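Local coordinates for DELTA1-pyrroline-2-carboxylate reductase (Thermococcus litoralis DSM 5473, PDB 6T3E), which catalyses the reduction of Delta1-pyrroline-2-carboxylate to L-proline, with a reduced nicotinamide adenine dinucleotide as hydride donor, at residues B[253-258]-B[277-282]; B[47-52]-B[80-85]; B[234-239]-B[313-318]. One frame throughout, in Å; residues are numbered along the deposited sequence.

Overall arrangement
Interactions 1 and 3 share the side of the chain built on the parallel, Rossmann-like sheet, whereas interaction 2 belongs to the side built on the mixed sheet. Interactions 1 and 3 are neighbours, their centres about 16 Å apart, and they touch where Leu255 CD1 packs on Leu317 CD1 at 4.1 Å. Interaction 2 touches neither: its centre lies about 29 and 31 Å, its nearest atoms about 14 and 6 Å, from interactions 1 and 3 respectively. Interaction 1 comes closest to the active site: the side chain of Glu254 is about 6 Å from the bound NADH and about 10 Å from the bound proline. Together, the three contacts illustrate how loops are fastened to helices and strands.

Interaction 1 (B[253-258]-B[277-282]); sequences RELDSE and SGDIII
A single carboxylate oxygen, OD1 of Asp279, accepts two consecutive backbone amides from the loop 253-258. Leu255 N lies 2.8 Å from Asp279 OD1, almost in line with its C-O bond, and Glu254 N lies 3.0 Å from the same oxygen, on the syn side and 26° out of the carboxylate plane. The second oxygen, OD2, turns to a salt bridge with Lys319 of strand 316-319. It also comes near OE2 of Glu254, whose carboxylate is tilted by only 22° against that of Asp279 and is held by Ser244 OG and Thr224 N. With an alanine in place of Asp279, the amides of Glu254 and Leu255 would probably be left without their shared acceptor, and Lys319 without its salt bridge here.

Arg253 supplies the outer layer. Its CG is tucked between the backbone N and the carbonyl carbon (chi1 58°), and the extended chain beyond runs past Gly278 to Ile282. There CG2 of Ile282 sits 3.5 Å above the centre of the guanidinium, while CA of Asp256 lies off-centre over the opposite face. In the guanidinium plane, NH1 of Arg253 makes a nearly straight bond of 2.8 Å to Ser257 OG, itself linked to Glu286. The side chain of Leu255 crosses that of Asp279 at about a right angle, its CG lying against OD1.

The chemistry is that of a carboxylate near the start of helix 278-286, which ties down the loop ahead of helix 257-262. Lys319 probably offsets the proximity of the two acids, of which Glu254 lies near the cofactor.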
loop_
_atom_site.group_PDB
_atom_site.type_symbol
_atom_site.label_atom_id
_atom_site.label_comp_id
_atom_site.label_asym_id
_atom_site.label_seq_id
_atom_site.Cartn_x
_atom_site.Cartn_y
_atom_site.Cartn_z
ATOM N N ARG B 253 18.226 8.490 14.803
ATOM C CA ARG B 253 18.199 9.935 14.644
ATOM C C ARG B 253 19.581 10.409 14.234
ATOM O O ARG B 253 20.579 9.740 14.506
ATOM C CB ARG B 253 17.754 10.641 15.923
ATOM C CG ARG B 253 18.612 10.348 17.110
ATOM C CD ARG B 253 18.257 11.268 18.235
ATOM N NE ARG B 253 19.010 10.943 19.434
ATOM C CZ ARG B 253 18.945 11.644 20.557
ATOM N NH1 ARG B 253 18.156 12.713 20.624
ATOM N NH2 ARG B 253 19.667 11.282 21.608
ATOM N N GLU B 254 19.613 11.567 13.564
ATOM C CA GLU B 254 20.840 12.228 13.135
ATOM C C GLU B 254 21.042 13.574 13.823
ATOM O O GLU B 254 22.093 14.197 13.642
ATOM C CB GLU B 254 20.854 12.409 11.599
ATOM C CG GLU B 254 19.742 13.332 11.016
ATOM C CD GLU B 254 19.458 13.140 9.494
ATOM O OE1 GLU B 254 20.351 12.727 8.727
ATOM O OE2 GLU B 254 18.316 13.409 9.059
ATOM N N LEU B 255 20.076 14.033 14.614
ATOM C CA LEU B 255 20.176 15.278 15.367
ATOM C C LEU B 255 20.120 14.956 16.850
ATOM O O LEU B 255 19.241 14.211 17.292
ATOM C CB LEU B 255 19.043 16.234 15.002
ATOM C CG LEU B 255 18.582 16.141 13.550
ATOM C CD1 LEU B 255 17.289 16.929 13.337
ATOM C CD2 LEU B 255 19.687 16.653 12.652
ATOM N N ASP B 256 21.027 15.536 17.625
ATOM C CA ASP B 256 20.952 15.323 19.063
ATOM C C ASP B 256 19.757 16.081 19.649
ATOM O O ASP B 256 19.102 16.891 18.987
ATOM C CB ASP B 256 22.265 15.720 19.744
ATOM C CG ASP B 256 22.516 17.217 19.736
ATOM O OD1 ASP B 256 21.900 17.936 18.920
ATOM O OD2 ASP B 256 23.356 17.674 20.548
ATOM N N SER B 257 19.447 15.768 20.906
ATOM C CA SER B 257 18.283 16.373 21.541
ATOM C C SER B 257 18.418 17.887 21.629
ATOM O O SER B 257 17.414 18.607 21.558
ATOM C CB SER B 257 18.081 15.763 22.926
ATOM O OG SER B 257 17.946 14.356 22.834
ATOM N N GLU B 258 19.648 18.391 21.743
ATOM C CA GLU B 258 19.845 19.835 21.836
ATOM C C GLU B 258 19.410 20.542 20.555
ATOM O O GLU B 258 18.830 21.635 20.612
ATOM C CB GLU B 258 21.310 20.142 22.149
ATOM C CG GLU B 258 21.658 21.624 22.164
ATOM C CD GLU B 258 20.918 22.382 23.246
ATOM O OE1 GLU B 258 20.405 21.734 24.183
ATOM O OE2 GLU B 258 20.857 23.630 23.169
ATOM N N SER B 277 9.645 9.286 13.323
ATOM C CA SER B 277 10.934 9.973 13.365
ATOM C C SER B 277 11.553 9.886 14.753
ATOM O O SER B 277 11.089 10.546 15.690
ATOM C CB SER B 277 10.797 11.433 12.954
ATOM O OG SER B 277 12.072 12.052 13.017
ATOM N N GLY B 278 12.642 9.124 14.871
ATOM C CA GLY B 278 13.379 9.110 16.117
ATOM C C GLY B 278 14.001 10.442 16.462
ATOM O O GLY B 278 14.212 10.726 17.649
ATOM N N ASP B 279 14.261 11.281 15.452
ATOM C CA ASP B 279 14.780 12.626 15.697
ATOM C C ASP B 279 13.869 13.422 16.625
ATOM O O ASP B 279 14.328 14.341 17.313
ATOM C CB ASP B 279 14.968 13.367 14.370
ATOM C CG ASP B 279 16.308 13.054 13.700
ATOM O OD1 ASP B 279 17.355 13.354 14.323
ATOM O OD2 ASP B 279 16.314 12.518 12.555
ATOM N N ILE B 280 12.584 13.093 16.654
ATOM C CA ILE B 280 11.620 13.772 17.501
ATOM C C ILE B 280 11.151 12.879 18.648
ATOM O O ILE B 280 11.033 13.343 19.784
ATOM C CB ILE B 280 10.426 14.270 16.653
ATOM C CG1 ILE B 280 10.928 15.088 15.451
ATOM C CG2 ILE B 280 9.452 15.081 17.488
ATOM C CD1 ILE B 280 11.782 16.288 15.819
ATOM N N ILE B 281 10.928 11.585 18.385
ATOM C CA ILE B 281 10.377 10.688 19.397
ATOM C C ILE B 281 11.338 10.538 20.571
ATOM O O ILE B 281 10.924 10.540 21.739
ATOM C CB ILE B 281 10.039 9.323 18.774
ATOM C CG1 ILE B 281 8.909 9.454 17.760
ATOM C CG2 ILE B 281 9.646 8.328 19.847
ATOM C CD1 ILE B 281 8.868 8.299 16.769
ATOM N N ILE B 282 12.630 10.401 20.287
ATOM C CA ILE B 282 13.618 10.186 21.339
ATOM C C ILE B 282 13.709 11.410 22.252
ATOM O O ILE B 282 13.640 11.246 23.478
ATOM C CB ILE B 282 14.994 9.811 20.751
ATOM C CG1 ILE B 282 14.979 8.382 20.194
ATOM C CG2 ILE B 282 16.086 9.960 21.799
ATOM C CD1 ILE B 282 16.171 8.042 19.337
#

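Interaction 2 (B[47-52]-B[80-85]); sequences ERAFLE and SYLEDS
Arg48 reaches from helix 39-54 over Ser85, presenting the flat of its guanidinium so that Ser85 OG lies 3.5 Å above the plane, over its centre. The side chain starts with CG anti to the backbone N (chi1 180°) and then bends at chi2. This sends the guanidinium along the helix to Glu52, one turn later, where Arg48 NH1 forms a salt bridge of 2.8 Å with Glu52 OE1.

Ala49 makes the apolar part of the contact. Its CB faces CD1 of Leu82 at 4.1 Å, a modest methyl-to-methyl touch at the end of strand 73-82.

Glu52 carries most of the interaction. Fully extended, it crosses Leu82 obliquely, with OE2 lying against Leu82 CB, and delivers its carboxylate to the turn that follows the strand. OE1 receives Ser85 OG at 3.2 Å through its syn lone pair, so the oxygen is shared between this hydroxyl and Arg48. OE2 is held more loosely: a weak bond from Asp84 N at 3.0 Å is badly angled at 128°, and one from Ser85 N at 3.4 Å is straight but long. The helical backbone angles of residues 83-85, without regular helix bonds, bring these amides round to the carboxylate. Asp84 slides past Glu52 in the opposite direction, and the nearby Arg48 probably eases the proximity of the two acids.

Behind this polar grip, helix 324-341 packs against both partners, through Ile329 on Ala49 and Ile325 on Leu82. Beyond the strand lies the second subunit, whose Lys70 bonds to the carbonyl oxygen of Glu83 and whose Val68 packs on Tyr81.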
loop_
_atom_site.group_PDB
_atom_site.type_symbol
_atom_site.label_atom_id
_atom_site.label_comp_id
_atom_site.label_asym_id
_atom_site.label_seq_id
_atom_site.Cartn_x
_atom_site.Cartn_y
_atom_site.Cartn_z
ATOM N N GLU B 47 4.037 22.326 -3.146
ATOM C CA GLU B 47 3.407 23.387 -2.369
ATOM C C GLU B 47 1.890 23.361 -2.519
ATOM O O GLU B 47 1.157 23.517 -1.533
ATOM C CB GLU B 47 3.960 24.742 -2.799
ATOM C CG GLU B 47 3.437 25.892 -1.985
ATOM C CD GLU B 47 4.370 27.100 -2.015
ATOM O OE1 GLU B 47 5.284 27.149 -2.891
ATOM O OE2 GLU B 47 4.198 27.977 -1.136
ATOM N N ARG B 48 1.399 23.142 -3.741
ATOM C CA ARG B 48 -0.043 23.084 -3.968
ATOM C C ARG B 48 -0.664 21.856 -3.312
ATOM O O ARG B 48 -1.805 21.909 -2.827
ATOM C CB ARG B 48 -0.335 23.092 -5.475
ATOM C CG ARG B 48 -1.822 23.022 -5.798
ATOM C CD ARG B 48 -2.175 22.037 -6.933
ATOM N NE ARG B 48 -3.522 22.271 -7.477
ATOM C CZ ARG B 48 -4.663 22.128 -6.797
ATOM N NH1 ARG B 48 -4.650 21.735 -5.525
ATOM N NH2 ARG B 48 -5.827 22.379 -7.392
ATOM N N ALA B 49 0.086 20.748 -3.269
ATOM C CA ALA B 49 -0.411 19.530 -2.640
ATOM C C ALA B 49 -0.665 19.742 -1.154
ATOM O O ALA B 49 -1.633 19.207 -0.597
ATOM C CB ALA B 49 0.578 18.395 -2.864
ATOM N N PHE B 50 0.215 20.497 -0.490
ATOM C CA PHE B 50 0.033 20.792 0.926
ATOM C C PHE B 50 -1.088 21.800 1.149
ATOM O O PHE B 50 -1.818 21.707 2.144
ATOM C CB PHE B 50 1.345 21.295 1.526
ATOM C CG PHE B 50 2.274 20.190 1.931
ATOM C CD1 PHE B 50 2.076 19.506 3.119
ATOM C CD2 PHE B 50 3.324 19.817 1.110
ATOM C CE1 PHE B 50 2.913 18.487 3.487
ATOM C CE2 PHE B 50 4.181 18.788 1.477
ATOM C CZ PHE B 50 3.976 18.119 2.664
ATOM N N LEU B 51 -1.248 22.764 0.238
ATOM C CA LEU B 51 -2.398 23.650 0.325
ATOM C C LEU B 51 -3.688 22.870 0.135
ATOM O O LEU B 51 -4.676 23.103 0.846
ATOM C CB LEU B 51 -2.291 24.763 -0.712
ATOM C CG LEU B 51 -3.476 25.736 -0.787
ATOM C CD1 LEU B 51 -3.716 26.424 0.550
ATOM C CD2 LEU B 51 -3.250 26.756 -1.894
ATOM N N GLU B 52 -3.689 21.920 -0.807
ATOM C CA GLU B 52 -4.856 21.065 -0.986
ATOM C C GLU B 52 -5.108 20.215 0.257
ATOM O O GLU B 52 -6.267 19.991 0.636
ATOM C CB GLU B 52 -4.674 20.202 -2.243
ATOM C CG GLU B 52 -5.700 19.075 -2.423
ATOM C CD GLU B 52 -5.753 18.498 -3.845
ATOM O OE1 GLU B 52 -5.078 19.028 -4.755
ATOM O OE2 GLU B 52 -6.471 17.494 -4.047
ATOM N N SER B 80 -2.299 7.765 -1.390
ATOM C CA SER B 80 -2.974 9.027 -1.110
ATOM C C SER B 80 -3.879 9.390 -2.275
ATOM O O SER B 80 -3.651 8.979 -3.415
ATOM C CB SER B 80 -1.991 10.172 -0.828
ATOM O OG SER B 80 -1.440 10.695 -2.020
ATOM N N TYR B 81 -4.906 10.176 -1.975
ATOM C CA TYR B 81 -5.843 10.641 -2.983
ATOM C C TYR B 81 -6.021 12.136 -2.799
ATOM O O TYR B 81 -6.448 12.590 -1.734
ATOM C CB TYR B 81 -7.185 9.906 -2.878
ATOM C CG TYR B 81 -8.238 10.440 -3.817
ATOM C CD1 TYR B 81 -7.913 10.828 -5.115
ATOM C CD2 TYR B 81 -9.554 10.570 -3.403
ATOM C CE1 TYR B 81 -8.881 11.329 -5.976
ATOM C CE2 TYR B 81 -10.527 11.070 -4.250
ATOM C CZ TYR B 81 -10.188 11.454 -5.532
ATOM O OH TYR B 81 -11.165 11.954 -6.364
ATOM N N LEU B 82 -5.680 12.901 -3.828
ATOM C CA LEU B 82 -5.915 14.338 -3.830
ATOM C C LEU B 82 -7.072 14.592 -4.781
ATOM O O LEU B 82 -6.929 14.448 -6.002
ATOM C CB LEU B 82 -4.665 15.116 -4.235
ATOM C CG LEU B 82 -3.358 14.647 -3.609
ATOM C CD1 LEU B 82 -2.249 15.622 -3.939
ATOM C CD2 LEU B 82 -3.530 14.485 -2.109
ATOM N N GLU B 83 -8.207 14.996 -4.211
ATOM C CA GLU B 83 -9.471 14.962 -4.931
ATOM C C GLU B 83 -9.627 16.137 -5.879
ATOM O O GLU B 83 -10.185 15.968 -6.967
ATOM C CB GLU B 83 -10.623 14.902 -3.927
ATOM C CG GLU B 83 -10.313 13.954 -2.758
ATOM C CD GLU B 83 -11.164 14.173 -1.517
ATOM O OE1 GLU B 83 -10.874 15.127 -0.758
ATOM O OE2 GLU B 83 -12.102 13.366 -1.286
ATOM N N ASP B 84 -9.099 17.308 -5.523
ATOM C CA ASP B 84 -9.115 18.433 -6.453
ATOM C C ASP B 84 -8.199 18.174 -7.645
ATOM O O ASP B 84 -8.599 18.349 -8.801
ATOM C CB ASP B 84 -8.702 19.714 -5.731
ATOM C CG ASP B 84 -9.836 20.317 -4.940
ATOM O OD1 ASP B 84 -11.006 19.933 -5.179
ATOM O OD2 ASP B 84 -9.553 21.166 -4.066
ATOM N N SER B 85 -6.966 17.748 -7.382
ATOM C CA SER B 85 -6.035 17.426 -8.452
ATOM C C SER B 85 -6.355 16.099 -9.123
ATOM O O SER B 85 -5.808 15.819 -10.197
ATOM C CB SER B 85 -4.602 17.415 -7.910
ATOM O OG SER B 85 -4.116 18.739 -7.754
#

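Interaction 3 (B[234-239]-B[313-318]); sequences GWIREG and REITLF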
loop_
_atom_site.group_PDB
_atom_site.type_symbol
_atom_site.label_atom_id
_atom_site.label_comp_id
_atom_site.label_asym_id
_atom_site.label_seq_id
_atom_site.Cartn_x
_atom_site.Cartn_y
_atom_site.Cartn_z
ATOM N N GLY B 234 25.323 22.319 20.044
ATOM C CA GLY B 234 26.312 23.294 20.479
ATOM C C GLY B 234 27.015 24.012 19.343
ATOM O O GLY B 234 27.604 25.078 19.563
ATOM N N TRP B 235 26.974 23.449 18.133
ATOM C CA TRP B 235 27.619 24.052 16.976
ATOM C C TRP B 235 26.739 25.054 16.249
ATOM O O TRP B 235 27.269 25.937 15.564
ATOM C CB TRP B 235 28.048 22.971 15.980
ATOM C CG TRP B 235 28.804 21.838 16.598
ATOM C CD1 TRP B 235 29.591 21.879 17.725
ATOM C CD2 TRP B 235 28.853 20.488 16.123
ATOM N NE1 TRP B 235 30.114 20.636 17.975
ATOM C CE2 TRP B 235 29.685 19.767 17.003
ATOM C CE3 TRP B 235 28.279 19.818 15.035
ATOM C CZ2 TRP B 235 29.955 18.413 16.827
ATOM C CZ3 TRP B 235 28.548 18.470 14.866
ATOM C CH2 TRP B 235 29.370 17.781 15.762
ATOM N N ILE B 236 25.421 24.935 16.373
ATOM C CA ILE B 236 24.508 25.733 15.564
ATOM C C ILE B 236 24.439 27.155 16.110
ATOM O O ILE B 236 23.966 27.380 17.230
ATOM C CB ILE B 236 23.116 25.092 15.527
ATOM C CG1 ILE B 236 23.252 23.571 15.389
ATOM C CG2 ILE B 236 22.314 25.667 14.388
ATOM C CD1 ILE B 236 21.939 22.832 15.202
ATOM N N ARG B 237 24.866 28.121 15.301
ATOM C CA ARG B 237 24.720 29.517 15.675
ATOM C C ARG B 237 23.336 30.012 15.267
ATOM O O ARG B 237 22.604 29.349 14.534
ATOM C CB ARG B 237 25.819 30.375 15.043
ATOM C CG ARG B 237 26.004 30.184 13.560
ATOM C CD ARG B 237 27.016 31.184 13.017
ATOM N NE ARG B 237 27.166 31.082 11.567
ATOM C CZ ARG B 237 26.264 31.504 10.683
ATOM N NH1 ARG B 237 25.128 32.059 11.092
ATOM N NH2 ARG B 237 26.497 31.368 9.382
ATOM N N GLU B 238 22.967 31.181 15.777
ATOM C CA GLU B 238 21.642 31.705 15.501
ATOM C C GLU B 238 21.474 32.025 14.018
ATOM O O GLU B 238 22.439 32.194 13.263
ATOM C CB GLU B 238 21.362 32.947 16.346
ATOM C CG GLU B 238 22.566 33.799 16.647
ATOM C CD GLU B 238 22.219 34.963 17.558
ATOM O OE1 GLU B 238 22.222 36.119 17.075
ATOM O OE2 GLU B 238 21.933 34.723 18.753
ATOM N N GLY B 239 20.214 32.081 13.605
ATOM C CA GLY B 239 19.860 32.448 12.256
ATOM C C GLY B 239 20.019 31.369 11.215
ATOM O O GLY B 239 19.809 31.648 10.030
ATOM N N ARG B 313 17.187 35.935 14.642
ATOM C CA ARG B 313 17.966 35.228 15.647
ATOM C C ARG B 313 17.481 33.811 15.900
ATOM O O ARG B 313 18.258 32.993 16.406
ATOM C CB ARG B 313 17.953 36.012 16.967
ATOM C CG ARG B 313 18.310 37.489 16.813
ATOM C CD ARG B 313 19.067 38.015 18.032
ATOM N NE ARG B 313 19.902 39.180 17.725
ATOM C CZ ARG B 313 20.899 39.187 16.841
ATOM N NH1 ARG B 313 21.603 40.296 16.639
ATOM N NH2 ARG B 313 21.198 38.088 16.159
ATOM N N GLU B 314 16.247 33.485 15.528
ATOM C CA GLU B 314 15.739 32.142 15.777
ATOM C C GLU B 314 16.456 31.117 14.900
ATOM O O GLU B 314 16.971 31.432 13.823
ATOM C CB GLU B 314 14.219 32.072 15.566
ATOM C CG GLU B 314 13.646 32.910 14.429
ATOM C CD GLU B 314 12.118 33.001 14.473
ATOM O OE1 GLU B 314 11.490 33.176 13.403
ATOM O OE2 GLU B 314 11.541 32.896 15.579
ATOM N N ILE B 315 16.534 29.888 15.400
ATOM C CA ILE B 315 17.039 28.758 14.630
ATOM C C ILE B 315 15.848 27.912 14.206
ATOM O O ILE B 315 15.080 27.446 15.058
ATOM C CB ILE B 315 18.048 27.925 15.431
ATOM C CG1 ILE B 315 19.225 28.795 15.862
ATOM C CG2 ILE B 315 18.529 26.754 14.599
ATOM C CD1 ILE B 315 20.371 28.027 16.410
ATOM N N THR B 316 15.683 27.729 12.897
ATOM C CA THR B 316 14.541 27.017 12.339
ATOM C C THR B 316 14.957 25.640 11.855
ATOM O O THR B 316 15.977 25.495 11.175
ATOM C CB THR B 316 13.920 27.789 11.167
ATOM O OG1 THR B 316 14.957 28.407 10.391
ATOM C CG2 THR B 316 12.956 28.854 11.673
ATOM N N LEU B 317 14.127 24.643 12.159
ATOM C CA LEU B 317 14.386 23.256 11.789
ATOM C C LEU B 317 13.147 22.670 11.136
ATOM O O LEU B 317 12.089 22.586 11.769
ATOM C CB LEU B 317 14.784 22.421 13.011
ATOM C CG LEU B 317 14.503 20.922 12.901
ATOM C CD1 LEU B 317 15.413 20.288 11.871
ATOM C CD2 LEU B 317 14.665 20.262 14.258
ATOM N N PHE B 318 13.288 22.241 9.879
ATOM C CA PHE B 318 12.234 21.535 9.158
ATOM C C PHE B 318 12.571 20.049 9.173
ATOM O O PHE B 318 13.571 19.626 8.583
ATOM C CB PHE B 318 12.097 22.049 7.725
ATOM C CG PHE B 318 11.182 21.212 6.863
ATOM C CD1 PHE B 318 9.876 20.967 7.255
ATOM C CD2 PHE B 318 11.628 20.680 5.659
ATOM C CE1 PHE B 318 9.034 20.200 6.470
ATOM C CE2 PHE B 318 10.797 19.917 4.868
ATOM C CZ PHE B 318 9.494 19.673 5.274
#
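Ile315 pushes its CD1 methyl between the side chain of Ile236 and the backbone of the loop 234-239. CD1 rests 3.7 Å from CG2 of Ile236, and the two isoleucines cross at a slant, with their CG2 methyls 3.9 Å apart. CG1 of Ile315 leans on Glu238 CA at 3.8 Å. That reach follows from its first torsion, which sets CG1 opposite the carbonyl carbon and beside the backbone N (chi1 -59°), carrying CD1 across to the carbonyl of Arg237.

On the exposed side of the contact, Glu238 and Arg313 run side by side in the same direction. A salt bridge joins Glu238 OE1 to Arg313 NH2, but the two are modelled implausibly close and the detailed geometry is doubtful. One oxygen meets one nitrogen, NE of Arg313 staying 3.9 Å from OE1 of Glu238, and the carboxylate and guanidinium planes are turned 40° apart. Arg313 is bent at chi2, which swings its end towards the acid.

The backbones close in at Gly239. Its N donates a weak bond of 3.3 Å to Glu314 O, and its CA makes a C-H...O contact of 3.4 Å to Glu314 O. A positive phi of 79° suits glycine at this turn.

The contact lies where two inner strands of the parallel sheet begin: the loop leading into strand 241-244 meets the chain entering strand 316-319. Those strands then pair, with Thr316 bonded through its backbone to Thr240 and Ile242, while Leu317 bonds on to Lys264 and Val266. Helix 210-215 backs Ile236 through Thr214, and helix 128-146 packs on Phe318.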